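Local atomic coordinates of flagellar protein FlgA (Thermotoga maritima, PDB entry 3FRN), a protein that probably acts as a periplasmic chaperone in the formation of the P ring of the flagellar basal body. Residues T52-E56 and Y57-G61; D156-E160 and E161-L165. All coordinates share one frame; numbering follows the deposited sequence.

Contact 1. Residues T52-E56 and Y57-G61; sequences TKFPE and YDFTG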
ATOM      1  N   THR A  52     -26.399   3.825  -7.298  1.00 44.04           N
ATOM      2  CA  THR A  52     -26.581   3.781  -8.749  1.00 47.45           C
ATOM      3  C   THR A  52     -27.723   2.853  -9.161  1.00 46.03           C
ATOM      4  O   THR A  52     -28.593   3.242  -9.950  1.00 49.11           O
ATOM      5  CB  THR A  52     -25.298   3.318  -9.466  1.00 50.43           C
ATOM      6  OG1 THR A  52     -24.162   3.968  -8.887  1.00 59.18           O
ATOM      7  CG2 THR A  52     -25.363   3.652 -10.954  1.00 57.32           C
ATOM      8  N   LYS A  53     -27.710   1.632  -8.632  1.00 42.70           N
ATOM      9  CA  LYS A  53     -28.698   0.616  -8.985  1.00 41.29           C
ATOM     10  C   LYS A  53     -30.056   0.907  -8.365  1.00 41.43           C
ATOM     11  O   LYS A  53     -31.073   0.932  -9.064  1.00 42.81           O
ATOM     12  CB  LYS A  53     -28.216  -0.775  -8.558  1.00 41.86           C
ATOM     13  CG  LYS A  53     -26.924  -1.228  -9.218  1.00 46.42           C
ATOM     14  CD  LYS A  53     -27.126  -1.712 -10.641  1.00 49.07           C
ATOM     15  CE  LYS A  53     -25.935  -2.562 -11.088  1.00 44.71           C
ATOM     16  NZ  LYS A  53     -26.040  -2.904 -12.529  1.00 54.67           N
ATOM     17  N   PHE A  54     -30.071   1.146  -7.056  1.00 41.55           N
ATOM     18  CA  PHE A  54     -31.316   1.469  -6.352  1.00 39.22           C
ATOM     19  C   PHE A  54     -31.220   2.810  -5.621  1.00 38.84           C
ATOM     20  O   PHE A  54     -31.008   2.837  -4.408  1.00 41.20           O
ATOM     21  CB  PHE A  54     -31.677   0.358  -5.358  1.00 38.37           C
ATOM     22  CG  PHE A  54     -31.345  -1.024  -5.845  1.00 40.60           C
ATOM     23  CD1 PHE A  54     -32.197  -1.688  -6.719  1.00 39.97           C
ATOM     24  CD2 PHE A  54     -30.178  -1.661  -5.429  1.00 41.05           C
ATOM     25  CE1 PHE A  54     -31.895  -2.962  -7.173  1.00 28.80           C
ATOM     26  CE2 PHE A  54     -29.863  -2.936  -5.878  1.00 30.55           C
ATOM     27  CZ  PHE A  54     -30.722  -3.590  -6.750  1.00 34.98           C
ATOM     28  N   PRO A  55     -31.378   3.928  -6.352  1.00 38.11           N
ATOM     29  CA  PRO A  55     -31.305   5.255  -5.736  1.00 36.58           C
ATOM     30  C   PRO A  55     -32.539   5.597  -4.906  1.00 39.20           C
ATOM     31  O   PRO A  55     -32.536   6.588  -4.173  1.00 35.49           O
ATOM     32  CB  PRO A  55     -31.225   6.187  -6.945  1.00 38.90           C
ATOM     33  CG  PRO A  55     -31.938   5.458  -8.022  1.00 34.21           C
ATOM     34  CD  PRO A  55     -31.618   4.013  -7.804  1.00 39.36           C
ATOM     35  N   GLU A  56     -33.581   4.781  -5.032  1.00 40.51           N
ATOM     36  CA  GLU A  56     -34.856   5.014  -4.361  1.00 40.93           C
ATOM     37  C   GLU A  56     -34.889   4.447  -2.942  1.00 40.77           C
ATOM     38  O   GLU A  56     -35.740   4.830  -2.142  1.00 42.60           O
ATOM     39  CB  GLU A  56     -36.021   4.461  -5.198  1.00 41.03           C
ATOM     40  CG  GLU A  56     -35.850   3.014  -5.690  1.00 41.77           C
ATOM     41  CD  GLU A  56     -35.041   2.896  -6.979  1.00 41.12           C
ATOM     42  OE1 GLU A  56     -34.940   3.893  -7.724  1.00 48.16           O
ATOM     43  OE2 GLU A  56     -34.508   1.802  -7.249  1.00 26.07           O
ATOM     44  N   TYR A  57     -33.960   3.545  -2.638  1.00 40.70           N
ATOM     45  CA  TYR A  57     -33.866   2.940  -1.309  1.00 41.46           C
ATOM     46  C   TYR A  57     -32.673   3.458  -0.514  1.00 38.42           C
ATOM     47  O   TYR A  57     -31.659   3.856  -1.088  1.00 38.22           O
ATOM     48  CB  TYR A  57     -33.789   1.415  -1.421  1.00 42.68           C
ATOM     49  CG  TYR A  57     -34.973   0.826  -2.141  1.00 45.02           C
ATOM     50  CD1 TYR A  57     -36.226   0.799  -1.541  1.00 37.54           C
ATOM     51  CD2 TYR A  57     -34.844   0.312  -3.427  1.00 42.75           C
ATOM     52  CE1 TYR A  57     -37.321   0.273  -2.196  1.00 44.26           C
ATOM     53  CE2 TYR A  57     -35.935  -0.220  -4.094  1.00 45.37           C
ATOM     54  CZ  TYR A  57     -37.171  -0.233  -3.472  1.00 44.53           C
ATOM     55  OH  TYR A  57     -38.261  -0.756  -4.124  1.00 50.61           O
ATOM     56  N   ASP A  58     -32.814   3.464   0.811  1.00 36.74           N
ATOM     57  CA  ASP A  58     -31.702   3.743   1.712  1.00 35.30           C
ATOM     58  C   ASP A  58     -31.144   2.433   2.247  1.00 34.82           C
ATOM     59  O   ASP A  58     -31.830   1.408   2.259  1.00 31.55           O
ATOM     60  CB  ASP A  58     -32.130   4.651   2.868  1.00 36.51           C
ATOM     61  CG  ASP A  58     -32.077   6.128   2.505  1.00 40.32           C
ATOM     62  OD1 ASP A  58     -32.201   6.973   3.420  1.00 53.73           O
ATOM     63  OD2 ASP A  58     -31.910   6.448   1.308  1.00 43.62           O
ATOM     64  N   PHE A  59     -29.892   2.471   2.682  1.00 35.64           N
ATOM     65  CA  PHE A  59     -29.211   1.264   3.126  1.00 38.21           C
ATOM     66  C   PHE A  59     -28.481   1.489   4.435  1.00 38.75           C
ATOM     67  O   PHE A  59     -27.810   2.506   4.619  1.00 38.38           O
ATOM     68  CB  PHE A  59     -28.243   0.765   2.051  1.00 34.57           C
ATOM     69  CG  PHE A  59     -28.930   0.235   0.821  1.00 40.77           C
ATOM     70  CD1 PHE A  59     -29.386  -1.080   0.775  1.00 34.97           C
ATOM     71  CD2 PHE A  59     -29.131   1.053  -0.289  1.00 39.54           C
ATOM     72  CE1 PHE A  59     -30.024  -1.571  -0.352  1.00 27.94           C
ATOM     73  CE2 PHE A  59     -29.775   0.567  -1.423  1.00 37.07           C
ATOM     74  CZ  PHE A  59     -30.220  -0.749  -1.454  1.00 34.71           C
ATOM     75  N   THR A  60     -28.641   0.535   5.345  1.00 39.06           N
ATOM     76  CA  THR A  60     -27.942   0.553   6.618  1.00 37.82           C
ATOM     77  C   THR A  60     -27.095  -0.719   6.763  1.00 34.35           C
ATOM     78  O   THR A  60     -27.145  -1.606   5.911  1.00 33.82           O
ATOM     79  CB  THR A  60     -28.925   0.748   7.795  1.00 37.62           C
ATOM     80  OG1 THR A  60     -28.195   1.047   8.988  1.00 44.23           O
ATOM     81  CG2 THR A  60     -29.778  -0.486   8.018  1.00 42.46           C
ATOM     82  N   GLY A  61     -26.307  -0.798   7.828  1.00 33.98           N
ATOM     83  CA  GLY A  61     -25.430  -1.942   8.047  1.00 31.73           C
ATOM     84  C   GLY A  61     -23.971  -1.592   7.828  1.00 30.23           C
ATOM     85  O   GLY A  61     -23.576  -0.432   8.013  1.00 26.05           O
TER
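Tyr-57 lays one face of its ring against the side chain of Glu-56 and turns an edge to Phe-54. On the face, Glu-56 CG makes a CH-pi contact, 4.0 Å from the centroid of the Tyr-57 ring and 28° off the ring normal. Two torsions shape this approach: chi1 of 50° sets CG between the backbone N and the carbonyl carbon of Glu-56, and a bend at chi2 turns the carboxylate off the face, toward the CD2-CE2 side of the ring. The carboxylate stands nearly perpendicular to that ring, the planes 84° apart, with Glu-56 OE2 4.0 Å from Tyr-57 CE2. At the ring edge, close to its plane, Phe-54 CB reaches Tyr-57 CD2 at 3.7 Å.

Phe-54 also meets Phe-59 of the following strand. The two rings approach at a slant, Phe-54 CD2 lying 4.1 Å from Phe-59 CZ, and the carbonyl of Phe-54 faces the Phe-59 edge in plane, with Phe-54 O 3.9 Å from Phe-59 CE2. Beyond these partners Phe-54 is buried against Leu-20 and Leu-34, while Lys-53 CB sits over one face of its ring, offset toward the rim. Phe-59 packs on Leu-5 and, on helix 47-53, on Arg-47 and Leu-50. Glu-56 and Tyr-57 lie toward the surface, where the Tyr-57 side chain touches Ser-2.

Side-chain packing rather than polar bonding joins the two halves; even Phe-54 O and Tyr-57 N, 3.5 Å apart, form no hydrogen bond. The backbone makes a type I beta turn from Phe-54 to Tyr-57, a helix-turn-strand connection in the FlgA N-terminal region, leading helix 47-53 into strand 58-60, which pairs in parallel with strand 4-6.

Contact 2. Residues D156-E160 and E161-L165; sequences DVIKE and EDVRL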
ATOM      1  N   ASP A 156      15.549  14.975  15.114  1.00 40.54           N
ATOM      2  CA  ASP A 156      15.324  13.967  16.148  1.00 42.67           C
ATOM      3  C   ASP A 156      15.682  12.557  15.671  1.00 39.18           C
ATOM      4  O   ASP A 156      15.346  12.172  14.566  1.00 41.76           O
ATOM      5  CB  ASP A 156      13.872  14.011  16.643  1.00 44.56           C
ATOM      6  CG  ASP A 156      13.611  15.168  17.606  1.00 53.43           C
ATOM      7  OD1 ASP A 156      14.581  15.875  17.976  1.00 59.76           O
ATOM      8  OD2 ASP A 156      12.435  15.369  17.998  1.00 50.35           O
ATOM      9  N   VAL A 157      16.386  11.802  16.508  1.00 39.65           N
ATOM     10  CA  VAL A 157      16.611  10.376  16.269  1.00 40.61           C
ATOM     11  C   VAL A 157      15.351   9.605  16.649  1.00 40.44           C
ATOM     12  O   VAL A 157      14.807   9.807  17.730  1.00 43.14           O
ATOM     13  CB  VAL A 157      17.822   9.840  17.094  1.00 41.58           C
ATOM     14  CG1 VAL A 157      17.863   8.304  17.129  1.00 36.14           C
ATOM     15  CG2 VAL A 157      19.127  10.396  16.555  1.00 42.06           C
ATOM     16  N   ILE A 158      14.885   8.736  15.759  1.00 43.80           N
ATOM     17  CA  ILE A 158      13.770   7.848  16.075  1.00 45.54           C
ATOM     18  C   ILE A 158      14.235   6.730  17.005  1.00 46.65           C
ATOM     19  O   ILE A 158      15.206   6.032  16.709  1.00 48.45           O
ATOM     20  CB  ILE A 158      13.165   7.193  14.806  1.00 46.24           C
ATOM     21  CG1 ILE A 158      12.977   8.216  13.671  1.00 43.88           C
ATOM     22  CG2 ILE A 158      11.876   6.428  15.147  1.00 40.21           C
ATOM     23  CD1 ILE A 158      11.795   9.124  13.822  1.00 39.85           C
ATOM     24  N   LYS A 159      13.544   6.570  18.130  1.00 47.57           N
ATOM     25  CA  LYS A 159      13.767   5.431  19.017  1.00 48.05           C
ATOM     26  C   LYS A 159      12.494   4.603  19.164  1.00 48.78           C
ATOM     27  O   LYS A 159      11.414   5.045  18.764  1.00 50.17           O
ATOM     28  CB  LYS A 159      14.317   5.864  20.383  1.00 51.49           C
ATOM     29  CG  LYS A 159      13.719   7.134  20.987  1.00 55.35           C
ATOM     30  CD  LYS A 159      14.597   8.359  20.716  1.00 55.87           C
ATOM     31  CE  LYS A 159      14.716   9.266  21.935  1.00 49.87           C
ATOM     32  NZ  LYS A 159      13.424   9.495  22.643  1.00 53.00           N
ATOM     33  N   GLU A 160      12.627   3.405  19.732  1.00 48.83           N
ATOM     34  CA  GLU A 160      11.517   2.444  19.839  1.00 50.89           C
ATOM     35  C   GLU A 160      10.285   3.009  20.547  1.00 49.93           C
ATOM     36  O   GLU A 160       9.167   2.558  20.316  1.00 47.93           O
ATOM     37  CB  GLU A 160      11.978   1.168  20.548  1.00 48.96           C
ATOM     38  CG  GLU A 160      13.226   0.541  19.945  1.00 50.21           C
ATOM     39  CD  GLU A 160      13.486  -0.872  20.441  1.00 55.91           C
ATOM     40  OE1 GLU A 160      13.634  -1.775  19.587  1.00 63.66           O
ATOM     41  OE2 GLU A 160      13.546  -1.084  21.677  1.00 52.06           O
ATOM     42  N   GLU A 161      10.506   4.011  21.394  1.00 51.23           N
ATOM     43  CA  GLU A 161       9.439   4.657  22.150  1.00 50.62           C
ATOM     44  C   GLU A 161       8.621   5.629  21.303  1.00 48.28           C
ATOM     45  O   GLU A 161       7.521   6.025  21.689  1.00 47.86           O
ATOM     46  CB  GLU A 161      10.030   5.395  23.354  1.00 51.21           C
ATOM     47  CG  GLU A 161       9.174   5.310  24.604  1.00 52.47           C
ATOM     48  CD  GLU A 161       9.150   3.911  25.204  1.00 58.48           C
ATOM     49  OE1 GLU A 161       8.119   3.536  25.804  1.00 56.06           O
ATOM     50  OE2 GLU A 161      10.161   3.185  25.076  1.00 60.50           O
ATOM     51  N   ASP A 162       9.164   6.018  20.155  1.00 46.78           N
ATOM     52  CA  ASP A 162       8.511   7.004  19.310  1.00 44.08           C
ATOM     53  C   ASP A 162       7.479   6.353  18.397  1.00 46.64           C
ATOM     54  O   ASP A 162       6.567   7.017  17.902  1.00 48.30           O
ATOM     55  CB  ASP A 162       9.546   7.771  18.475  1.00 44.40           C
ATOM     56  CG  ASP A 162      10.638   8.425  19.326  1.00 51.63           C
ATOM     57  OD1 ASP A 162      10.534   8.417  20.574  1.00 58.81           O
ATOM     58  OD2 ASP A 162      11.608   8.953  18.740  1.00 47.16           O
ATOM     59  N   VAL A 163       7.622   5.051  18.170  1.00 46.29           N
ATOM     60  CA  VAL A 163       6.840   4.389  17.131  1.00 45.28           C
ATOM     61  C   VAL A 163       6.062   3.160  17.594  1.00 47.14           C
ATOM     62  O   VAL A 163       6.476   2.444  18.513  1.00 48.31           O
ATOM     63  CB  VAL A 163       7.711   4.025  15.889  1.00 43.21           C
ATOM     64  CG1 VAL A 163       8.195   5.284  15.172  1.00 31.50           C
ATOM     65  CG2 VAL A 163       8.889   3.140  16.277  1.00 39.78           C
ATOM     66  N   ARG A 164       4.917   2.943  16.955  1.00 46.16           N
ATOM     67  CA  ARG A 164       4.165   1.710  17.102  1.00 46.68           C
ATOM     68  C   ARG A 164       3.831   1.160  15.717  1.00 44.68           C
ATOM     69  O   ARG A 164       4.098   1.800  14.699  1.00 45.97           O
ATOM     70  CB  ARG A 164       2.886   1.934  17.919  1.00 47.41           C
ATOM     71  CG  ARG A 164       1.862   2.823  17.239  1.00 50.43           C
ATOM     72  CD  ARG A 164       0.550   2.878  17.997  1.00 49.91           C
ATOM     73  NE  ARG A 164      -0.301   3.934  17.455  1.00 60.89           N
ATOM     74  CZ  ARG A 164      -0.354   5.175  17.930  1.00 63.25           C
ATOM     75  NH1 ARG A 164       0.379   5.521  18.980  1.00 66.07           N
ATOM     76  NH2 ARG A 164      -1.150   6.071  17.362  1.00 63.68           N
ATOM     77  N   LEU A 165       3.245  -0.029  15.698  1.00 41.38           N
ATOM     78  CA  LEU A 165       2.871  -0.699  14.469  1.00 39.16           C
ATOM     79  C   LEU A 165       1.350  -0.631  14.318  1.00 38.92           C
ATOM     80  O   LEU A 165       0.612  -0.855  15.281  1.00 40.06           O
ATOM     81  CB  LEU A 165       3.347  -2.149  14.529  1.00 36.39           C
ATOM     82  CG  LEU A 165       3.934  -2.807  13.283  1.00 41.08           C
ATOM     83  CD1 LEU A 165       5.334  -2.285  12.968  1.00 37.73           C
ATOM     84  CD2 LEU A 165       3.961  -4.308  13.493  1.00 28.15           C
TER
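Asp-162 reaches back to Lys-159 in a type I beta turn from Lys-159 to Asp-162, within the SAF region, so that main chain and side chain of each residue take part. The amide of Lys-159 gives a nearly straight hydrogen bond to Asp-162 OD2 (3.1 Å, 170°), arriving from well above the carboxylate plane. In return Asp-162 N bonds to Lys-159 O at 2.8 Å. The two bonds tie both ends of the turn together.

The lysine side chain folds over the same carboxylate. Lys-159 CG lies between its backbone N and carbonyl carbon (chi1 40°), and further bends along the chain bring NZ back to Asp-162 OD1 as a long salt bridge of 3.7 Å. That weak charge pairing may favour the ionised carboxylate.

Next to these bonds, Ile-158 and Val-163 cross at about a right angle. The isoleucine continues onto Ile-152, and Val-163 onto Leu-199 and strand 132-148 through Val-146 and Leu-148. The backbone around the turn is fixed on two flanks: Ile-158 is hydrogen-bonded to Gly-186 and Lys-187, and Asp-162 to Lys-149, next to the start of strand 163-169. Glu-160 and Glu-161 lie exposed at the bend, with Glu-160 OE2 6.4 Å from Glu-161 OE2. The apolar approach is made by single methyls, Ile-158 CG2 and Val-163 CG1, 3.9 Å apart.

In the fold
From the N terminus, strand 4-6 comes first, and contact 1 closes the turn that brings the chain back alongside it. That turn belongs to the N-terminal FlgA region. The chain then runs through helix 74-87 and the antiparallel strands of the HotDog-like region, whose long strand 132-148 carries on into the SAF region. Contact 2 closes the end of the loop that follows, returning the chain as strand 163-169, antiparallel to 132-148. The two contacts are in series, neither nesting nor crossing. The centres of contact 1 and contact 2 lie about 45 Å apart, and the nearest atoms of contact 1 and contact 2 are about 25 Å apart.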